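Local coordinates for protein esterase E25 (Uncultured bacterium, PDB 4Q05) that probably hydrolyses ester bonds as a dimeric member of the GTSAG motif subfamily of the bacterial hormone-sensitive lipase family, built on an alpha/beta hydrolase fold, at residues 51-54 and 55-59; 123-126 and 127-130; 185-188 and 189-193; 313-317 and 318-322. All blocks are in the same frame, centred on the assembly; numbering follows the deposited sequence.

Contact 1 of 4, residues 51-54 and 55-59; sequences SDVL and YNIIS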
loop_
_atom_site.group_PDB
_atom_site.type_symbol
_atom_site.label_atom_id
_atom_site.label_comp_id
_atom_site.label_asym_id
_atom_site.label_seq_id
_atom_site.Cartn_x
_atom_site.Cartn_y
_atom_site.Cartn_z
ATOM N N SER A 51 0.677 -16.226 -0.699
ATOM C CA SER A 51 0.132 -17.500 -1.160
ATOM C C SER A 51 1.235 -18.550 -1.207
ATOM O O SER A 51 2.418 -18.219 -1.293
ATOM C CB SER A 51 -0.448 -17.353 -2.566
ATOM O OG SER A 51 0.600 -17.114 -3.500
ATOM N N ASP A 52 0.855 -19.819 -1.174
ATOM C CA ASP A 52 1.836 -20.881 -1.370
ATOM C C ASP A 52 2.593 -20.706 -2.677
ATOM O O ASP A 52 3.804 -20.861 -2.718
ATOM C CB ASP A 52 1.166 -22.254 -1.311
ATOM C CG ASP A 52 0.620 -22.562 0.066
ATOM O OD1 ASP A 52 1.018 -21.857 1.025
ATOM O OD2 ASP A 52 -0.202 -23.493 0.196
ATOM N N VAL A 53 1.881 -20.367 -3.744
ATOM C CA VAL A 53 2.524 -20.167 -5.040
ATOM C C VAL A 53 3.626 -19.102 -4.954
ATOM O O VAL A 53 4.744 -19.309 -5.425
ATOM C CB VAL A 53 1.495 -19.769 -6.128
ATOM C CG1 VAL A 53 2.187 -19.477 -7.453
ATOM C CG2 VAL A 53 0.442 -20.862 -6.299
ATOM N N LEU A 54 3.312 -17.953 -4.363
ATOM C CA LEU A 54 4.290 -16.862 -4.302
ATOM C C LEU A 54 5.401 -17.203 -3.312
ATOM O O LEU A 54 6.594 -16.972 -3.572
ATOM C CB LEU A 54 3.613 -15.544 -3.918
ATOM C CG LEU A 54 4.564 -14.356 -3.837
ATOM C CD1 LEU A 54 5.265 -14.174 -5.173
ATOM C CD2 LEU A 54 3.814 -13.078 -3.432
ATOM N N TYR A 55 5.009 -17.773 -2.179
ATOM C CA TYR A 55 5.982 -18.246 -1.206
ATOM C C TYR A 55 7.002 -19.184 -1.867
ATOM O O TYR A 55 8.215 -19.071 -1.649
ATOM C CB TYR A 55 5.278 -18.968 -0.075
ATOM C CG TYR A 55 6.222 -19.469 0.996
ATOM C CD1 TYR A 55 6.835 -20.713 0.881
ATOM C CD2 TYR A 55 6.500 -18.701 2.122
ATOM C CE1 TYR A 55 7.699 -21.185 1.860
ATOM C CE2 TYR A 55 7.364 -19.168 3.114
ATOM C CZ TYR A 55 7.962 -20.410 2.971
ATOM O OH TYR A 55 8.819 -20.883 3.937
ATOM N N ASN A 56 6.518 -20.110 -2.684
ATOM C CA ASN A 56 7.434 -21.049 -3.337
ATOM C C ASN A 56 8.324 -20.363 -4.375
ATOM O O ASN A 56 9.520 -20.635 -4.455
ATOM C CB ASN A 56 6.666 -22.235 -3.931
ATOM C CG ASN A 56 6.124 -23.164 -2.852
ATOM O OD1 ASN A 56 6.714 -23.285 -1.777
ATOM N ND2 ASN A 56 4.989 -23.811 -3.127
ATOM N N ILE A 57 7.745 -19.455 -5.155
ATOM C CA ILE A 57 8.539 -18.678 -6.092
ATOM C C ILE A 57 9.666 -17.960 -5.362
ATOM O O ILE A 57 10.832 -18.040 -5.747
ATOM C CB ILE A 57 7.688 -17.644 -6.835
ATOM C CG1 ILE A 57 6.789 -18.339 -7.861
ATOM C CG2 ILE A 57 8.579 -16.616 -7.521
ATOM C CD1 ILE A 57 5.873 -17.387 -8.602
ATOM N N ILE A 58 9.314 -17.255 -4.297
ATOM C CA ILE A 58 10.300 -16.478 -3.561
ATOM C C ILE A 58 11.326 -17.389 -2.908
ATOM O O ILE A 58 12.528 -17.102 -2.911
ATOM C CB ILE A 58 9.617 -15.621 -2.481
ATOM C CG1 ILE A 58 8.858 -14.464 -3.148
ATOM C CG2 ILE A 58 10.644 -15.117 -1.486
ATOM C CD1 ILE A 58 7.950 -13.675 -2.223
ATOM N N SER A 59 10.838 -18.485 -2.336
ATOM C CA SER A 59 11.700 -19.440 -1.646
ATOM C C SER A 59 12.727 -20.071 -2.591
ATOM O O SER A 59 13.830 -20.414 -2.177
ATOM C CB SER A 59 10.856 -20.522 -0.973
ATOM O OG SER A 59 11.673 -21.387 -0.213
#

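Contact 2 of 4, residues 123-126 and 127-130; sequences EVAP and DLED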
loop_
_atom_site.group_PDB
_atom_site.type_symbol
_atom_site.label_atom_id
_atom_site.label_comp_id
_atom_site.label_asym_id
_atom_site.label_seq_id
_atom_site.Cartn_x
_atom_site.Cartn_y
_atom_site.Cartn_z
ATOM N N GLU A 123 -12.107 -15.383 -23.478
ATOM C CA GLU A 123 -13.288 -14.925 -22.774
ATOM C C GLU A 123 -13.212 -13.429 -22.529
ATOM O O GLU A 123 -12.339 -12.952 -21.814
ATOM C CB GLU A 123 -13.437 -15.681 -21.450
ATOM C CG GLU A 123 -14.683 -15.338 -20.641
ATOM C CD GLU A 123 -14.723 -16.081 -19.307
ATOM O OE1 GLU A 123 -13.951 -17.050 -19.142
ATOM O OE2 GLU A 123 -15.508 -15.684 -18.419
ATOM N N VAL A 124 -14.127 -12.688 -23.138
ATOM C CA VAL A 124 -14.255 -11.267 -22.875
ATOM C C VAL A 124 -15.532 -11.055 -22.078
ATOM O O VAL A 124 -16.592 -11.543 -22.466
ATOM C CB VAL A 124 -14.323 -10.466 -24.184
ATOM C CG1 VAL A 124 -14.588 -9.006 -23.898
ATOM C CG2 VAL A 124 -13.032 -10.645 -24.983
ATOM N N ALA A 125 -15.435 -10.344 -20.957
ATOM C CA ALA A 125 -16.601 -10.118 -20.110
ATOM C C ALA A 125 -17.699 -9.417 -20.897
ATOM O O ALA A 125 -17.433 -8.482 -21.651
ATOM C CB ALA A 125 -16.235 -9.314 -18.881
ATOM N N PRO A 126 -18.947 -9.871 -20.723
ATOM C CA PRO A 126 -20.079 -9.295 -21.454
ATOM C C PRO A 126 -20.043 -7.769 -21.483
ATOM O O PRO A 126 -20.139 -7.173 -22.559
ATOM C CB PRO A 126 -21.288 -9.792 -20.657
ATOM C CG PRO A 126 -20.837 -11.128 -20.127
ATOM C CD PRO A 126 -19.361 -10.972 -19.830
ATOM N N ASP A 127 -19.895 -7.135 -20.326
ATOM C CA ASP A 127 -19.923 -5.676 -20.292
ATOM C C ASP A 127 -18.596 -5.041 -20.716
ATOM O O ASP A 127 -18.471 -3.823 -20.696
ATOM C CB ASP A 127 -20.349 -5.152 -18.916
ATOM C CG ASP A 127 -21.797 -5.491 -18.576
ATOM O OD1 ASP A 127 -22.642 -5.546 -19.499
ATOM O OD2 ASP A 127 -22.090 -5.699 -17.380
ATOM N N LEU A 128 -17.613 -5.863 -21.089
ATOM C CA LEU A 128 -16.339 -5.348 -21.611
ATOM C C LEU A 128 -16.201 -5.625 -23.105
ATOM O O LEU A 128 -15.162 -5.349 -23.718
ATOM C CB LEU A 128 -15.154 -5.945 -20.855
ATOM C CG LEU A 128 -15.100 -5.597 -19.368
ATOM C CD1 LEU A 128 -13.810 -6.115 -18.744
ATOM C CD2 LEU A 128 -15.229 -4.091 -19.184
ATOM N N GLU A 129 -17.270 -6.157 -23.685
ATOM C CA GLU A 129 -17.279 -6.532 -25.092
ATOM C C GLU A 129 -17.034 -5.352 -26.046
ATOM O O GLU A 129 -16.406 -5.521 -27.083
ATOM C CB GLU A 129 -18.589 -7.261 -25.429
ATOM C CG GLU A 129 -18.731 -7.644 -26.878
ATOM C CD GLU A 129 -17.669 -8.617 -27.334
ATOM O OE1 GLU A 129 -17.191 -9.409 -26.501
ATOM O OE2 GLU A 129 -17.323 -8.589 -28.532
ATOM N N ASP A 130 -17.523 -4.163 -25.707
ATOM C CA ASP A 130 -17.260 -2.987 -26.541
ATOM C C ASP A 130 -16.177 -2.099 -25.935
ATOM O O ASP A 130 -16.074 -0.914 -26.260
ATOM C CB ASP A 130 -18.528 -2.158 -26.739
ATOM C CG ASP A 130 -19.011 -1.511 -25.450
ATOM O OD1 ASP A 130 -18.627 -1.985 -24.355
ATOM O OD2 ASP A 130 -19.787 -0.537 -25.536
HETATM O O HOH W 1 -20.078 -4.498 -24.126
#

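Contact 3 of 4, residues 185-188 and 189-193; sequences FTVY and QHLLK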
loop_
_atom_site.group_PDB
_atom_site.type_symbol
_atom_site.label_atom_id
_atom_site.label_comp_id
_atom_site.label_asym_id
_atom_site.label_seq_id
_atom_site.Cartn_x
_atom_site.Cartn_y
_atom_site.Cartn_z
ATOM N N PHE A 185 0.741 8.481 -28.130
ATOM C CA PHE A 185 -0.229 9.506 -28.509
ATOM C C PHE A 185 -0.855 9.214 -29.877
ATOM O O PHE A 185 -2.066 9.339 -30.059
ATOM C CB PHE A 185 0.435 10.878 -28.504
ATOM C CG PHE A 185 -0.481 11.992 -28.905
ATOM C CD1 PHE A 185 -1.455 12.447 -28.036
ATOM C CD2 PHE A 185 -0.365 12.587 -30.148
ATOM C CE1 PHE A 185 -2.304 13.475 -28.400
ATOM C CE2 PHE A 185 -1.210 13.618 -30.520
ATOM C CZ PHE A 185 -2.177 14.064 -29.641
ATOM N N THR A 186 -0.023 8.808 -30.831
ATOM C CA THR A 186 -0.491 8.514 -32.187
ATOM C C THR A 186 -1.562 7.443 -32.181
ATOM O O THR A 186 -2.615 7.597 -32.794
ATOM C CB THR A 186 0.682 8.055 -33.086
ATOM O OG1 THR A 186 1.559 9.157 -33.319
ATOM C CG2 THR A 186 0.183 7.540 -34.417
ATOM N N VAL A 187 -1.302 6.350 -31.471
ATOM C CA VAL A 187 -2.271 5.270 -31.413
ATOM C C VAL A 187 -3.535 5.721 -30.697
ATOM O O VAL A 187 -4.652 5.443 -31.141
ATOM C CB VAL A 187 -1.686 4.024 -30.717
ATOM C CG1 VAL A 187 -2.785 3.003 -30.443
ATOM C CG2 VAL A 187 -0.603 3.420 -31.576
ATOM N N TYR A 188 -3.366 6.431 -29.591
ATOM C CA TYR A 188 -4.529 6.917 -28.851
ATOM C C TYR A 188 -5.417 7.826 -29.716
ATOM O O TYR A 188 -6.636 7.655 -29.757
ATOM C CB TYR A 188 -4.100 7.657 -27.586
ATOM C CG TYR A 188 -5.257 8.042 -26.698
ATOM C CD1 TYR A 188 -5.893 7.088 -25.908
ATOM C CD2 TYR A 188 -5.715 9.354 -26.650
ATOM C CE1 TYR A 188 -6.957 7.428 -25.094
ATOM C CE2 TYR A 188 -6.773 9.706 -25.837
ATOM C CZ TYR A 188 -7.387 8.737 -25.055
ATOM O OH TYR A 188 -8.444 9.072 -24.240
ATOM N N GLN A 189 -4.808 8.794 -30.397
ATOM C CA GLN A 189 -5.581 9.690 -31.258
ATOM C C GLN A 189 -6.348 8.910 -32.302
ATOM O O GLN A 189 -7.521 9.180 -32.556
ATOM C CB GLN A 189 -4.678 10.717 -31.943
ATOM C CG GLN A 189 -4.320 11.896 -31.053
ATOM C CD GLN A 189 -4.636 13.246 -31.700
ATOM O OE1 GLN A 189 -4.064 13.602 -32.743
ATOM N NE2 GLN A 189 -5.551 14.002 -31.083
ATOM N N HIS A 190 -5.684 7.935 -32.914
ATOM C CA HIS A 190 -6.341 7.107 -33.912
ATOM C C HIS A 190 -7.567 6.427 -33.333
ATOM O O HIS A 190 -8.622 6.396 -33.961
ATOM C CB HIS A 190 -5.381 6.068 -34.478
ATOM C CG HIS A 190 -6.043 5.055 -35.360
ATOM N ND1 HIS A 190 -6.315 5.290 -36.689
ATOM C CD2 HIS A 190 -6.488 3.799 -35.103
ATOM C CE1 HIS A 190 -6.899 4.229 -37.216
ATOM N NE2 HIS A 190 -7.012 3.307 -36.275
ATOM N N LEU A 191 -7.425 5.883 -32.128
ATOM C CA LEU A 191 -8.528 5.185 -31.491
ATOM C C LEU A 191 -9.729 6.095 -31.243
ATOM O O LEU A 191 -10.869 5.671 -31.423
ATOM C CB LEU A 191 -8.065 4.527 -30.181
ATOM C CG LEU A 191 -7.047 3.400 -30.361
ATOM C CD1 LEU A 191 -6.464 2.984 -29.020
ATOM C CD2 LEU A 191 -7.692 2.208 -31.074
ATOM N N LEU A 192 -9.474 7.336 -30.833
ATOM C CA LEU A 192 -10.556 8.294 -30.614
ATOM C C LEU A 192 -11.315 8.633 -31.899
ATOM O O LEU A 192 -12.486 8.996 -31.840
ATOM C CB LEU A 192 -10.047 9.579 -29.968
ATOM C CG LEU A 192 -9.537 9.464 -28.528
ATOM C CD1 LEU A 192 -9.833 10.723 -27.744
ATOM C CD2 LEU A 192 -10.146 8.265 -27.840
ATOM N N LYS A 193 -10.652 8.528 -33.049
ATOM C CA LYS A 193 -11.340 8.677 -34.332
ATOM C C LYS A 193 -12.365 7.560 -34.497
ATOM O O LYS A 193 -13.356 7.712 -35.212
ATOM C CB LYS A 193 -10.348 8.642 -35.506
ATOM C CG LYS A 193 -9.703 9.983 -35.845
ATOM C CD LYS A 193 -8.644 9.866 -36.966
ATOM C CE LYS A 193 -9.256 9.628 -38.356
ATOM N NZ LYS A 193 -9.235 8.193 -38.803
#

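Contact 4 of 4, residues 313-317 and 318-322; sequences IKLRQ and SGVVA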
loop_
_atom_site.group_PDB
_atom_site.type_symbol
_atom_site.label_atom_id
_atom_site.label_comp_id
_atom_site.label_asym_id
_atom_site.label_seq_id
_atom_site.Cartn_x
_atom_site.Cartn_y
_atom_site.Cartn_z
ATOM N N ILE A 313 -1.210 8.328 -3.668
ATOM C CA ILE A 313 -1.546 9.364 -2.703
ATOM C C ILE A 313 -1.740 10.678 -3.439
ATOM O O ILE A 313 -2.692 11.399 -3.171
ATOM C CB ILE A 313 -0.476 9.498 -1.592
ATOM C CG1 ILE A 313 -0.528 8.275 -0.663
ATOM C CG2 ILE A 313 -0.695 10.775 -0.764
ATOM C CD1 ILE A 313 -1.926 8.081 0.018
ATOM N N LYS A 314 -0.855 10.982 -4.388
ATOM C CA LYS A 314 -0.986 12.244 -5.121
ATOM C C LYS A 314 -2.292 12.274 -5.915
ATOM O O LYS A 314 -2.965 13.303 -5.991
ATOM C CB LYS A 314 0.232 12.517 -6.031
ATOM C CG LYS A 314 0.184 13.927 -6.679
ATOM C CD LYS A 314 1.498 14.305 -7.363
ATOM C CE LYS A 314 1.448 15.753 -7.872
ATOM N NZ LYS A 314 2.750 16.196 -8.441
ATOM N N LEU A 315 -2.664 11.143 -6.498
ATOM C CA LEU A 315 -3.960 11.057 -7.175
ATOM C C LEU A 315 -5.106 11.349 -6.212
ATOM O O LEU A 315 -5.966 12.201 -6.490
ATOM C CB LEU A 315 -4.154 9.681 -7.823
ATOM C CG LEU A 315 -3.178 9.365 -8.958
ATOM C CD1 LEU A 315 -3.131 7.883 -9.226
ATOM C CD2 LEU A 315 -3.580 10.123 -10.220
ATOM N N ARG A 316 -5.132 10.644 -5.081
ATOM C CA ARG A 316 -6.198 10.860 -4.102
ATOM C C ARG A 316 -6.258 12.316 -3.651
ATOM O O ARG A 316 -7.329 12.900 -3.551
ATOM C CB ARG A 316 -6.031 9.942 -2.890
ATOM C CG ARG A 316 -6.137 8.448 -3.216
ATOM C CD ARG A 316 -7.507 8.018 -3.773
ATOM N NE ARG A 316 -8.608 8.168 -2.825
ATOM C CZ ARG A 316 -9.349 7.163 -2.342
ATOM N NH1 ARG A 316 -9.124 5.907 -2.701
ATOM N NH2 ARG A 316 -10.335 7.417 -1.489
ATOM N N GLN A 317 -5.099 12.895 -3.387
ATOM C CA GLN A 317 -5.023 14.287 -2.965
ATOM C C GLN A 317 -5.486 15.230 -4.071
ATOM O O GLN A 317 -5.828 16.381 -3.813
ATOM C CB GLN A 317 -3.603 14.626 -2.497
ATOM C CG GLN A 317 -3.274 13.998 -1.146
ATOM C CD GLN A 317 -1.827 14.182 -0.735
ATOM O OE1 GLN A 317 -1.012 14.679 -1.498
ATOM N NE2 GLN A 317 -1.497 13.750 0.467
ATOM N N SER A 318 -5.526 14.729 -5.300
ATOM C CA SER A 318 -5.898 15.560 -6.439
ATOM C C SER A 318 -7.322 15.253 -6.858
ATOM O O SER A 318 -7.767 15.642 -7.940
ATOM C CB SER A 318 -4.926 15.351 -7.606
ATOM O OG SER A 318 -3.602 15.638 -7.198
ATOM N N GLY A 319 -8.042 14.553 -5.990
ATOM C CA GLY A 319 -9.457 14.344 -6.207
ATOM C C GLY A 319 -9.745 13.255 -7.213
ATOM O O GLY A 319 -10.841 13.182 -7.768
ATOM N N VAL A 320 -8.767 12.391 -7.446
ATOM C CA VAL A 320 -8.947 11.307 -8.404
ATOM C C VAL A 320 -9.353 10.016 -7.699
ATOM O O VAL A 320 -8.862 9.710 -6.624
ATOM C CB VAL A 320 -7.649 11.052 -9.191
ATOM C CG1 VAL A 320 -7.836 9.901 -10.154
ATOM C CG2 VAL A 320 -7.211 12.330 -9.933
ATOM N N VAL A 321 -10.251 9.260 -8.309
ATOM C CA VAL A 321 -10.539 7.920 -7.830
ATOM C C VAL A 321 -9.310 7.059 -8.091
ATOM O O VAL A 321 -8.882 6.898 -9.235
ATOM C CB VAL A 321 -11.763 7.322 -8.545
ATOM C CG1 VAL A 321 -12.020 5.899 -8.057
ATOM C CG2 VAL A 321 -12.999 8.208 -8.321
ATOM N N ALA A 322 -8.708 6.547 -7.030
ATOM C CA ALA A 322 -7.540 5.692 -7.187
ATOM C C ALA A 322 -7.569 4.587 -6.146
ATOM O O ALA A 322 -7.710 4.847 -4.950
ATOM C CB ALA A 322 -6.255 6.507 -7.089
HETATM O O HOH W 2 -9.745 11.374 -4.250
#

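Contact 1 of 4, residues 51-54 and 55-59
Tyr55 opens the second segment by giving its backbone N to Ser51 O at 2.8 Å, while its CB rests over the same oxygen and the ring runs off toward Ala46. Asn56 follows with a bond from its N to Asp52 O, and the amide of its side chain folds back near this oxygen without a hydrogen bond to it. These are the first turns of helix 52-59. Ser51 is its N-cap: Ser51 OG accepts from Leu54 N at 3.0 Å and is also hydrogen-bonded to Glu343, which ties the helix start to helix 342-358. Ile57 N reaches Val53 O, and Ile57 CG1, set beside its own backbone N (chi1 -73°), lies against that oxygen at 3.3 Å. Ile58 N bonds to Leu54 O at 2.8 Å. One turn apart, the Leu54 and Ile58 side chains slant across each other, Ile58 CD1 meeting Leu54 CG at 3.8 Å and also lying near Leu54 CD1. An alanine in place of Leu54 would take away this branched end and would probably leave Ile58 CD1 without its neighbour on the helix, though Ile58 also packs on Pro47 and on Trp37 of the second subunit.

Contact 2 of 4, residues 123-126 and 127-130
Leu128 N donates to Ala125 O at 2.7 Å, and one residue further on Glu129 N donates to Pro126 O at 3.2 Å. Both N-H groups come from above the carbonyl plane rather than along a lone pair. Pro126 O takes a second donor, a water at 3.1 Å that in turn accepts from Asp130 N at 3.0 Å and so links Pro126 to Asp130. Glu129 holds its CG anti to the backbone N (chi1 177°) and then bends at chi2, so that its side chain and that of Val124 cross at about a right angle, with Glu129 OE1 3.7 Å from Val124 CG1, while OE2 forms a salt bridge with Arg163. Asp130 OD2 is likewise paired with Lys199. The same Val124 methyl, CG1, lies 3.7 Å from Leu128 O. On the apolar side of the turn Leu128 CG packs against Ala125 CB at 3.9 Å, and both residues also touch Asn352 of helix 342-358; Leu128 reaches Leu356 there as well. Successive i to i+3 bonds mark a short 3-10 turn, which here bends the chain by roughly a right angle in the connection between strands 114-120 and 132-136 of the alpha/beta hydrolase sheet.

Contact 3 of 4, residues 185-188 and 189-193
Phe185 lays one ring face under the side chain of Gln189, one turn further along the helix. Gln189 CG sits 3.7 Å from the ring centroid of Phe185 and 24° off the ring normal, a CH-pi contact, and Gln189 CD comes to 3.3 Å from Phe185 CZ. The amide is nearly parallel to the ring, the two planes 17° apart, and is displaced toward the outer end of the ring. A bend at chi2 (-127°), off the usual staggered values, turns the amide over the aromatic face. An alanine at Phe185 would remove this platform and would probably set the Gln189 amide free to turn, while His218 would lose its edge-to-face partner. Tyr188 and Leu192 repeat the spacing on another side of the helix. Leu192 brings both methyls to the tyrosine: CD2 lies over the Tyr188 ring face, 4.3 Å from its centroid, and CD1 is 3.7 Å from Tyr188 CE2. Tyr188 OH is hydrogen-bonded to Asp225 O, beyond the helix. Val187 and Leu191 run side by side, Val187 CG1 to Leu191 CD1 3.9 Å, on the face of helix 179-194 that packs on strands 114-120 and 164-168. Beneath them lie the regular helix bonds, such as Gln189 N to Phe185 O at 2.8 Å. Across the contact the side chains therefore meet by dispersion and CH-pi forces, without a hydrogen bond between them; even the polar glutamine meets its neighbour through CG and the flat of its amide.

Contact 4 of 4, residues 313-317 and 318-322
A Schellman motif ends helix 305-317, with Gly319 as its C-prime residue. Val320 N donates to Leu315 O at 3.0 Å and Gly319 N to Arg316 O at 3.0 Å; the positive phi of Gly319 (79°) lets the chain turn back along the helix. Leu315 O also accepts from Ser318 N at 2.8 Å, and its two donors come from opposite faces of the carbonyl plane, so that two N-H groups grip this last-turn oxygen. The hydroxyl of Ser318, held beside its own backbone N (chi1 -58°), donates from OG to Lys314 O at 2.7 Å and gives that helix-end carbonyl a partner. A water bridges Arg316 O and Val320 O, donating to both. Arg316 folds over the returning chain through bends at chi2 and chi3: CD lies close to the carbonyl oxygens of both Val320 and Ala322, and NH1 donates to Ala322 O at 2.9 Å, the acceptor lying at the guanidinium edge, 14° out of its plane. His312 NE2 is also hydrogen-bonded to Ala322 O, while Arg316 NH2 makes a salt bridge with Glu350 of the second subunit, so one guanidinium joins the turn to the dimer partner. Inside the bend Leu315 CB packs on Ala322 CB at 3.9 Å and on Val320 CB at 4.0 Å. Leu315 and Ala322 both rest on Leu296 of strand 294-299, and Val320 touches Phe291. The turn thus delivers the chain from helix 305-317 into strand 322-327, an outermost strand of the sheet within this chain, beside strand 294-299.

How the contacts relate
The four contacts follow one another along the chain without touching. Contacts 2 and 3 are closest, their centres 21 Å apart; contacts 1 and 3 are farthest, 40 Å, on opposite sides of the chain's centre. Contacts 2, 3 and 4 belong to the frame around the central sheet: contact 2 links strands 114-120 and 132-136, contact 3 lies on helix 179-194 packed against strands 114-120 and 164-168, and contact 4 leads into strand 322-327. Helix 342-358 is a shared neighbour of contacts 1 and 2. Contacts 1 and 4, with centres 32 Å apart, both meet the second subunit, so a helix start and a helix end far apart in the subunit both take part in the dimer.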